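Local coordinates for Mgp-operon protein 3 (Mycoplasma pneumoniae, PDB 6RJ1) that probably takes part in the adhesion of this human pathogen to its host cells, as an extracellular, membrane-anchored adhesin-like protein, at residues A[79-84]-A[137-142]; A[796-801]-A[814-819]; A[952-957]-A[968-973]. All blocks are in the same frame, centred on the assembly; numbering follows the deposited sequence.

The three contacts follow one another along the chain without touching, each closing before the next opens. Contact 1 (79-84 with 137-142) and contact 2 (796-801 with 814-819) both lie 25 Å from the chain centre, yet their centres are about 40 Å apart, with nearest atoms about 26 Å apart. Contact 3 (952-957 with 968-973) is farther out, 39 Å from the chain centre; its centre is 38 Å from that of contact 2 and 57 Å from that of contact 1. They also differ in kind: a loop leading into a short strand, joined to another loop largely through an asparagine; the open end of a hairpin; and a helix folded onto a strand near the C terminus.

Contact 1 of 3, residues A[79-84]-A[137-142]; sequences QNALSF and PYVKQE
A single backbone bridge joins N80 to K140, CA to CA 4.9 Å. The end-to-end directions from CA 79 to 82 and from CA 137 to 141 are 124° apart. A81 N donates to V139 O at 2.8 Å, and Q141 N to Q79 O at 3.1 Å. The N80 side chain extends the join. With CG anti to the backbone N (chi1 -163°), its amide lies along the backbone of P137 to V139, where ND2 gives a bond to P137 O at 2.9 Å that lies almost in the amide plane. OD1 receives V139 N at 3.0 Å and, from the opposite face of the amide, L82 N at 3.2 Å. The latter closes an Asx turn just as the chain enters strand 82-84. Three bonds therefore fix the rotation of this amide, and the Y138 ring lies beside it, CD1 3.8 Å from N80 CG. Beside the turn, L82 CD2 meets P137 CG at 3.8 Å and V139 CG1 reaches both A81 CB and L82 CD2. W492, on strand 487-492, touches L82 and P137, while Y158 of helix 157-163 touches A81 and V139. K140 points away from the bridge, its NZ bonded to T77 O.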
loop_
_atom_site.group_PDB
_atom_site.type_symbol
_atom_site.label_atom_id
_atom_site.label_comp_id
_atom_site.label_asym_id
_atom_site.label_seq_id
_atom_site.Cartn_x
_atom_site.Cartn_y
_atom_site.Cartn_z
ATOM N N GLN A 79 26.480 -8.887 13.841
ATOM C CA GLN A 79 26.538 -7.904 12.765
ATOM C C GLN A 79 25.274 -7.949 11.897
ATOM O O GLN A 79 24.790 -9.032 11.549
ATOM C CB GLN A 79 27.810 -8.097 11.922
ATOM C CG GLN A 79 28.446 -6.787 11.459
ATOM C CD GLN A 79 29.378 -6.138 12.465
ATOM O OE1 GLN A 79 29.179 -6.183 13.687
ATOM N NE2 GLN A 79 30.420 -5.494 11.962
ATOM N N ASN A 80 24.740 -6.765 11.564
ATOM C CA ASN A 80 23.544 -6.618 10.738
ATOM C C ASN A 80 23.861 -6.993 9.288
ATOM O O ASN A 80 24.862 -6.527 8.739
ATOM C CB ASN A 80 22.993 -5.184 10.829
ATOM C CG ASN A 80 21.563 -4.988 10.359
ATOM O OD1 ASN A 80 20.928 -5.855 9.748
ATOM N ND2 ASN A 80 21.022 -3.817 10.631
ATOM N N ALA A 81 23.015 -7.854 8.686
ATOM C CA ALA A 81 23.148 -8.320 7.304
ATOM C C ALA A 81 22.871 -7.178 6.343
ATOM O O ALA A 81 23.372 -7.167 5.219
ATOM C CB ALA A 81 22.183 -9.459 7.047
ATOM N N LEU A 82 22.077 -6.206 6.818
ATOM C CA LEU A 82 21.680 -4.977 6.148
ATOM C C LEU A 82 22.670 -3.871 6.521
ATOM O O LEU A 82 22.968 -3.675 7.702
ATOM C CB LEU A 82 20.253 -4.610 6.603
ATOM C CG LEU A 82 19.113 -4.691 5.582
ATOM C CD1 LEU A 82 19.244 -5.885 4.664
ATOM C CD2 LEU A 82 17.772 -4.725 6.274
ATOM N N SER A 83 23.214 -3.186 5.508
ATOM C CA SER A 83 24.156 -2.077 5.688
ATOM C C SER A 83 24.141 -1.144 4.488
ATOM O O SER A 83 23.676 -1.526 3.410
ATOM C CB SER A 83 25.571 -2.587 5.927
ATOM O OG SER A 83 26.037 -3.322 4.808
ATOM N N PHE A 84 24.655 0.078 4.673
ATOM C CA PHE A 84 24.752 1.036 3.589
ATOM C C PHE A 84 26.048 0.776 2.817
ATOM O O PHE A 84 27.105 0.598 3.429
ATOM C CB PHE A 84 24.695 2.480 4.112
ATOM C CG PHE A 84 23.374 2.930 4.698
ATOM C CD1 PHE A 84 22.263 3.140 3.882
ATOM C CD2 PHE A 84 23.255 3.203 6.055
ATOM C CE1 PHE A 84 21.049 3.568 4.422
ATOM C CE2 PHE A 84 22.039 3.643 6.592
ATOM C CZ PHE A 84 20.944 3.815 5.774
ATOM N N PRO A 137 16.749 -1.433 9.297
ATOM C CA PRO A 137 16.271 -2.334 10.365
ATOM C C PRO A 137 17.328 -3.391 10.702
ATOM O O PRO A 137 18.258 -3.587 9.910
ATOM C CB PRO A 137 15.011 -2.955 9.767
ATOM C CG PRO A 137 15.204 -2.868 8.306
ATOM C CD PRO A 137 15.960 -1.604 8.060
ATOM N N TYR A 138 17.218 -4.045 11.873
ATOM C CA TYR A 138 18.204 -5.052 12.236
ATOM C C TYR A 138 17.799 -6.475 11.832
ATOM O O TYR A 138 16.669 -6.903 12.065
ATOM C CB TYR A 138 18.580 -4.972 13.723
ATOM C CG TYR A 138 19.674 -5.938 14.130
ATOM C CD1 TYR A 138 21.018 -5.581 14.040
ATOM C CD2 TYR A 138 19.370 -7.209 14.602
ATOM C CE1 TYR A 138 22.029 -6.473 14.404
ATOM C CE2 TYR A 138 20.372 -8.120 14.932
ATOM C CZ TYR A 138 21.700 -7.742 14.848
ATOM O OH TYR A 138 22.675 -8.637 15.208
ATOM N N VAL A 139 18.759 -7.206 11.248
ATOM C CA VAL A 139 18.648 -8.611 10.860
ATOM C C VAL A 139 20.037 -9.244 10.991
ATOM O O VAL A 139 20.979 -8.826 10.318
ATOM C CB VAL A 139 17.916 -8.877 9.514
ATOM C CG1 VAL A 139 18.621 -8.232 8.322
ATOM C CG2 VAL A 139 17.699 -10.367 9.291
ATOM N N LYS A 140 20.176 -10.182 11.937
ATOM C CA LYS A 140 21.452 -10.808 12.275
ATOM C C LYS A 140 21.923 -11.795 11.211
ATOM O O LYS A 140 21.171 -12.693 10.828
ATOM C CB LYS A 140 21.381 -11.435 13.688
ATOM C CG LYS A 140 22.561 -12.311 14.119
ATOM C CD LYS A 140 22.077 -13.741 14.420
ATOM C CE LYS A 140 23.155 -14.681 14.903
ATOM N NZ LYS A 140 23.509 -14.441 16.329
ATOM N N GLN A 141 23.176 -11.608 10.735
ATOM C CA GLN A 141 23.837 -12.485 9.765
ATOM C C GLN A 141 24.076 -13.793 10.497
ATOM O O GLN A 141 24.689 -13.792 11.566
ATOM C CB GLN A 141 25.152 -11.869 9.279
ATOM C CG GLN A 141 25.252 -11.852 7.768
ATOM C CD GLN A 141 26.575 -11.334 7.284
ATOM O OE1 GLN A 141 27.376 -12.081 6.718
ATOM N NE2 GLN A 141 26.827 -10.039 7.471
ATOM N N GLU A 142 23.520 -14.892 9.980
ATOM C CA GLU A 142 23.524 -16.168 10.674
ATOM C C GLU A 142 24.893 -16.880 10.700
ATOM O O GLU A 142 25.751 -16.426 11.452
ATOM C CB GLU A 142 22.397 -17.065 10.156
ATOM C CG GLU A 142 21.053 -16.444 10.493
ATOM C CD GLU A 142 19.902 -17.391 10.733
ATOM O OE1 GLU A 142 19.680 -18.290 9.891
ATOM O OE2 GLU A 142 19.200 -17.213 11.753
#

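Contact 2 of 3, residues A[796-801]-A[814-819]; sequences KPNYSA and FNPDTD
The Y799 hydroxyl donates to D819 OD1 over 2.7 Å, meeting the carboxylate oxygen on the side turned away from its partner oxygen; ring and carboxylate planes are only 28° apart, and OD1 sits at the ring edge. The phenol can span the gap because its CG is set between the backbone N and the carbonyl carbon (chi1 60°), which swings the ring across residues 814-819. On the way it passes two apolar groups. P816 CB lies 3.8 Å from Y799 CE2, and F814 CB lies 3.6 Å from Y799 CE1. The F814 ring is near parallel to the Y799 ring but slid along it, with centroids 5.6 Å apart, so the rings barely overlap. Its own edge is turned to the other backbone: Y799 O lies in the plane of the F814 ring, and F814 CE2 approaches A801 N at 4.0 Å.

P816 packs against the loop part of segment 796-801, its CB on K796 CB and its CG on N798 OD1; the ND2 of that asparagine is bonded to F900 O. Beside it K796 N donates to D817 OD1 at 2.9 Å, nearly along the C-O axis. K796 NZ and D819 OD2 are 4.4 Å apart, beyond a salt bridge, though the opposite charges probably attract.

All this occupies the open end of the beta hairpin 799-805/808-815. Strand 779-786 flanks its first strand, with V786 against Y799, while I698 of strand 693-699 touches Y799 and F814, and V551 of strand 549-563 touches F814 and A801.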
loop_
_atom_site.group_PDB
_atom_site.type_symbol
_atom_site.label_atom_id
_atom_site.label_comp_id
_atom_site.label_asym_id
_atom_site.label_seq_id
_atom_site.Cartn_x
_atom_site.Cartn_y
_atom_site.Cartn_z
ATOM N N LYS A 796 -16.011 13.350 25.257
ATOM C CA LYS A 796 -14.888 13.967 24.545
ATOM C C LYS A 796 -15.278 14.321 23.095
ATOM O O LYS A 796 -16.120 13.621 22.528
ATOM C CB LYS A 796 -13.676 13.008 24.531
ATOM C CG LYS A 796 -13.031 12.739 25.893
ATOM C CD LYS A 796 -11.993 13.797 26.322
ATOM C CE LYS A 796 -10.567 13.705 25.784
ATOM N NZ LYS A 796 -9.965 12.359 25.969
ATOM N N PRO A 797 -14.677 15.370 22.465
ATOM C CA PRO A 797 -15.034 15.688 21.063
ATOM C C PRO A 797 -14.602 14.604 20.075
ATOM O O PRO A 797 -13.475 14.111 20.161
ATOM C CB PRO A 797 -14.306 17.011 20.794
ATOM C CG PRO A 797 -13.191 17.047 21.771
ATOM C CD PRO A 797 -13.667 16.315 22.990
ATOM N N ASN A 798 -15.507 14.233 19.151
ATOM C CA ASN A 798 -15.294 13.195 18.139
ATOM C C ASN A 798 -14.198 13.538 17.142
ATOM O O ASN A 798 -13.950 14.707 16.848
ATOM C CB ASN A 798 -16.586 12.886 17.361
ATOM C CG ASN A 798 -17.777 12.418 18.167
ATOM O OD1 ASN A 798 -17.666 11.719 19.186
ATOM N ND2 ASN A 798 -18.959 12.786 17.699
ATOM N N TYR A 799 -13.565 12.498 16.597
ATOM C CA TYR A 799 -12.534 12.637 15.583
ATOM C C TYR A 799 -12.552 11.479 14.607
ATOM O O TYR A 799 -12.867 10.342 14.973
ATOM C CB TYR A 799 -11.136 12.885 16.179
ATOM C CG TYR A 799 -10.627 11.800 17.100
ATOM C CD1 TYR A 799 -9.875 10.736 16.607
ATOM C CD2 TYR A 799 -10.840 11.869 18.472
ATOM C CE1 TYR A 799 -9.379 9.746 17.453
ATOM C CE2 TYR A 799 -10.353 10.884 19.329
ATOM C CZ TYR A 799 -9.624 9.825 18.813
ATOM O OH TYR A 799 -9.144 8.859 19.656
ATOM N N SER A 800 -12.233 11.782 13.353
ATOM C CA SER A 800 -12.208 10.814 12.275
ATOM C C SER A 800 -11.029 11.070 11.376
ATOM O O SER A 800 -10.488 12.166 11.362
ATOM C CB SER A 800 -13.497 10.904 11.463
ATOM O OG SER A 800 -14.619 10.558 12.257
ATOM N N ALA A 801 -10.635 10.061 10.621
ATOM C CA ALA A 801 -9.575 10.182 9.634
ATOM C C ALA A 801 -10.185 9.832 8.304
ATOM O O ALA A 801 -11.046 8.951 8.227
ATOM C CB ALA A 801 -8.437 9.235 9.949
ATOM N N PHE A 814 -13.573 6.764 15.289
ATOM C CA PHE A 814 -12.990 6.385 16.576
ATOM C C PHE A 814 -13.838 6.839 17.756
ATOM O O PHE A 814 -14.600 7.801 17.638
ATOM C CB PHE A 814 -11.560 6.955 16.705
ATOM C CG PHE A 814 -10.646 6.681 15.532
ATOM C CD1 PHE A 814 -9.944 5.487 15.441
ATOM C CD2 PHE A 814 -10.499 7.610 14.512
ATOM C CE1 PHE A 814 -9.113 5.227 14.349
ATOM C CE2 PHE A 814 -9.669 7.348 13.420
ATOM C CZ PHE A 814 -8.985 6.157 13.345
ATOM N N ASN A 815 -13.696 6.142 18.899
ATOM C CA ASN A 815 -14.366 6.465 20.159
ATOM C C ASN A 815 -13.448 7.458 20.905
ATOM O O ASN A 815 -12.347 7.079 21.311
ATOM C CB ASN A 815 -14.599 5.194 20.986
ATOM C CG ASN A 815 -15.420 5.398 22.232
ATOM O OD1 ASN A 815 -15.067 6.168 23.134
ATOM N ND2 ASN A 815 -16.531 4.689 22.320
ATOM N N PRO A 816 -13.845 8.736 21.056
ATOM C CA PRO A 816 -12.946 9.701 21.721
ATOM C C PRO A 816 -12.812 9.545 23.243
ATOM O O PRO A 816 -11.859 10.072 23.828
ATOM C CB PRO A 816 -13.534 11.054 21.325
ATOM C CG PRO A 816 -14.980 10.787 21.101
ATOM C CD PRO A 816 -15.101 9.375 20.607
ATOM N N ASP A 817 -13.753 8.831 23.877
ATOM C CA ASP A 817 -13.740 8.599 25.323
ATOM C C ASP A 817 -12.737 7.509 25.731
ATOM O O ASP A 817 -12.343 7.465 26.902
ATOM C CB ASP A 817 -15.151 8.248 25.842
ATOM C CG ASP A 817 -16.257 9.191 25.406
ATOM O OD1 ASP A 817 -16.039 10.429 25.447
ATOM O OD2 ASP A 817 -17.349 8.693 25.041
ATOM N N THR A 818 -12.347 6.624 24.781
ATOM C CA THR A 818 -11.418 5.513 25.023
ATOM C C THR A 818 -10.186 5.533 24.103
ATOM O O THR A 818 -9.229 4.798 24.365
ATOM C CB THR A 818 -12.138 4.151 24.896
ATOM O OG1 THR A 818 -12.588 3.961 23.550
ATOM C CG2 THR A 818 -13.283 3.978 25.898
ATOM N N ASP A 819 -10.226 6.347 23.018
ATOM C CA ASP A 819 -9.177 6.485 21.998
ATOM C C ASP A 819 -8.898 5.135 21.324
ATOM O O ASP A 819 -7.751 4.702 21.164
ATOM C CB ASP A 819 -7.915 7.189 22.537
ATOM C CG ASP A 819 -8.174 8.591 23.057
ATOM O OD1 ASP A 819 -8.689 9.427 22.281
ATOM O OD2 ASP A 819 -7.861 8.853 24.238
#

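Contact 3 of 3, residues A[952-957]-A[968-973]; sequences KVDIYK and QLSENV
L969 begins the contact by setting its CB against I955 CG1 at 4.0 Å, the two side chains crossing at a slant, with L969 CD1 lying out toward I955 CG2. One residue on, S970 makes the polar link. Its OG, anti to the carbonyl carbon (chi1 -64°), leans back beside its own backbone N and accepts I955 N at 2.8 Å with an N-H...O angle of 161°. The same hydroxyl is bonded to D966 O, the carbonyl four residues earlier, so one small side chain ties the first turn of the helix to the strand. The S970 and D954 CA atoms, the nearest CA pair of the two segments, are 4.8 Å apart, a separation consistent with a short serine side chain reaching the strand. After a turn of the helix V973 returns to the strand: its CG1 sits 4.0 Å from V953 CB and 4.1 Å from I955 CG1, closing the apolar side of the contact. D954 faces away from the helix, but its OD1 forms salt bridges with K965, at the end of strand 962-965, and with K974, the residue after V973.

The axes of segments 968-973 and 952-957 run nearly antiparallel, at 158°, and come within 6.6 Å. Strand 952-959 lies between strands 939-945 and 962-965 of a four-stranded antiparallel sheet, and helix 967-974, following strand 962-965 directly, folds over V953 and I955, with T21 touching both V953 and V973.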
loop_
_atom_site.group_PDB
_atom_site.type_symbol
_atom_site.label_atom_id
_atom_site.label_comp_id
_atom_site.label_asym_id
_atom_site.label_seq_id
_atom_site.Cartn_x
_atom_site.Cartn_y
_atom_site.Cartn_z
ATOM N N LYS A 952 0.615 34.551 -10.119
ATOM C CA LYS A 952 -0.784 34.872 -10.414
ATOM C C LYS A 952 -1.691 34.391 -9.268
ATOM O O LYS A 952 -1.694 33.202 -8.943
ATOM C CB LYS A 952 -1.193 34.271 -11.771
ATOM C CG LYS A 952 -2.621 34.577 -12.193
ATOM C CD LYS A 952 -3.118 33.620 -13.267
ATOM C CE LYS A 952 -4.551 33.202 -13.028
ATOM N NZ LYS A 952 -5.100 32.429 -14.170
ATOM N N VAL A 953 -2.426 35.330 -8.637
ATOM C CA VAL A 953 -3.302 35.029 -7.500
ATOM C C VAL A 953 -4.782 35.114 -7.877
ATOM O O VAL A 953 -5.242 36.143 -8.362
ATOM C CB VAL A 953 -2.968 35.876 -6.240
ATOM C CG1 VAL A 953 -3.864 35.501 -5.066
ATOM C CG2 VAL A 953 -1.501 35.732 -5.848
ATOM N N ASP A 954 -5.520 34.022 -7.625
ATOM C CA ASP A 954 -6.957 33.898 -7.865
ATOM C C ASP A 954 -7.684 33.822 -6.517
ATOM O O ASP A 954 -7.260 33.074 -5.635
ATOM C CB ASP A 954 -7.260 32.628 -8.694
ATOM C CG ASP A 954 -7.288 32.772 -10.211
ATOM O OD1 ASP A 954 -7.043 33.898 -10.715
ATOM O OD2 ASP A 954 -7.568 31.763 -10.896
ATOM N N ILE A 955 -8.766 34.601 -6.357
ATOM C CA ILE A 955 -9.578 34.604 -5.137
ATOM C C ILE A 955 -10.864 33.814 -5.387
ATOM O O ILE A 955 -11.547 34.035 -6.389
ATOM C CB ILE A 955 -9.867 36.047 -4.611
ATOM C CG1 ILE A 955 -8.572 36.920 -4.504
ATOM C CG2 ILE A 955 -10.662 36.034 -3.292
ATOM C CD1 ILE A 955 -7.424 36.459 -3.492
ATOM N N TYR A 956 -11.191 32.910 -4.457
ATOM C CA TYR A 956 -12.388 32.079 -4.504
ATOM C C TYR A 956 -13.232 32.267 -3.237
ATOM O O TYR A 956 -12.679 32.425 -2.148
ATOM C CB TYR A 956 -11.995 30.605 -4.669
ATOM C CG TYR A 956 -11.466 30.243 -6.044
ATOM C CD1 TYR A 956 -10.147 30.512 -6.399
ATOM C CD2 TYR A 956 -12.261 29.564 -6.963
ATOM C CE1 TYR A 956 -9.643 30.149 -7.649
ATOM C CE2 TYR A 956 -11.770 29.199 -8.218
ATOM C CZ TYR A 956 -10.456 29.486 -8.555
ATOM O OH TYR A 956 -9.945 29.115 -9.781
ATOM N N LYS A 957 -14.569 32.260 -3.384
ATOM C CA LYS A 957 -15.487 32.385 -2.257
ATOM C C LYS A 957 -15.909 30.993 -1.790
ATOM O O LYS A 957 -16.460 30.217 -2.569
ATOM C CB LYS A 957 -16.697 33.244 -2.622
ATOM C CG LYS A 957 -17.348 33.904 -1.413
ATOM C CD LYS A 957 -18.762 33.387 -1.176
ATOM C CE LYS A 957 -19.492 34.172 -0.113
ATOM N NZ LYS A 957 -19.022 33.840 1.259
ATOM N N GLN A 968 -13.818 40.162 -9.463
ATOM C CA GLN A 968 -13.544 41.503 -8.944
ATOM C C GLN A 968 -12.254 41.563 -8.134
ATOM O O GLN A 968 -11.412 42.417 -8.408
ATOM C CB GLN A 968 -14.707 41.969 -8.068
ATOM C CG GLN A 968 -15.726 42.809 -8.797
ATOM C CD GLN A 968 -15.887 44.138 -8.116
ATOM O OE1 GLN A 968 -15.435 45.178 -8.611
ATOM N NE2 GLN A 968 -16.520 44.124 -6.951
ATOM N N LEU A 969 -12.117 40.671 -7.129
ATOM C CA LEU A 969 -10.958 40.593 -6.247
ATOM C C LEU A 969 -9.770 39.933 -6.918
ATOM O O LEU A 969 -8.643 40.331 -6.637
ATOM C CB LEU A 969 -11.292 39.868 -4.931
ATOM C CG LEU A 969 -12.180 40.620 -3.930
ATOM C CD1 LEU A 969 -12.661 39.697 -2.844
ATOM C CD2 LEU A 969 -11.450 41.790 -3.303
ATOM N N SER A 970 -10.009 38.914 -7.782
ATOM C CA SER A 970 -8.946 38.204 -8.501
ATOM C C SER A 970 -8.208 39.149 -9.435
ATOM O O SER A 970 -6.979 39.115 -9.462
ATOM C CB SER A 970 -9.495 37.012 -9.277
ATOM O OG SER A 970 -10.034 36.038 -8.400
ATOM N N GLU A 971 -8.944 40.016 -10.163
ATOM C CA GLU A 971 -8.346 41.004 -11.058
ATOM C C GLU A 971 -7.642 42.077 -10.221
ATOM O O GLU A 971 -6.506 42.428 -10.532
ATOM C CB GLU A 971 -9.399 41.638 -11.990
ATOM C CG GLU A 971 -8.796 42.533 -13.063
ATOM C CD GLU A 971 -9.722 43.596 -13.624
ATOM O OE1 GLU A 971 -9.598 44.775 -13.213
ATOM O OE2 GLU A 971 -10.565 43.252 -14.482
ATOM N N ASN A 972 -8.310 42.557 -9.144
ATOM C CA ASN A 972 -7.834 43.579 -8.202
ATOM C C ASN A 972 -6.476 43.228 -7.583
ATOM O O ASN A 972 -5.587 44.080 -7.533
ATOM C CB ASN A 972 -8.879 43.806 -7.103
ATOM C CG ASN A 972 -8.537 44.898 -6.131
ATOM O OD1 ASN A 972 -8.742 46.085 -6.402
ATOM N ND2 ASN A 972 -8.016 44.513 -4.972
ATOM N N VAL A 973 -6.326 41.977 -7.119
ATOM C CA VAL A 973 -5.094 41.469 -6.510
ATOM C C VAL A 973 -3.997 41.234 -7.588
ATOM O O VAL A 973 -2.809 41.299 -7.267
ATOM C CB VAL A 973 -5.375 40.236 -5.603
ATOM C CG1 VAL A 973 -5.553 38.949 -6.406
ATOM C CG2 VAL A 973 -4.310 40.077 -4.526
#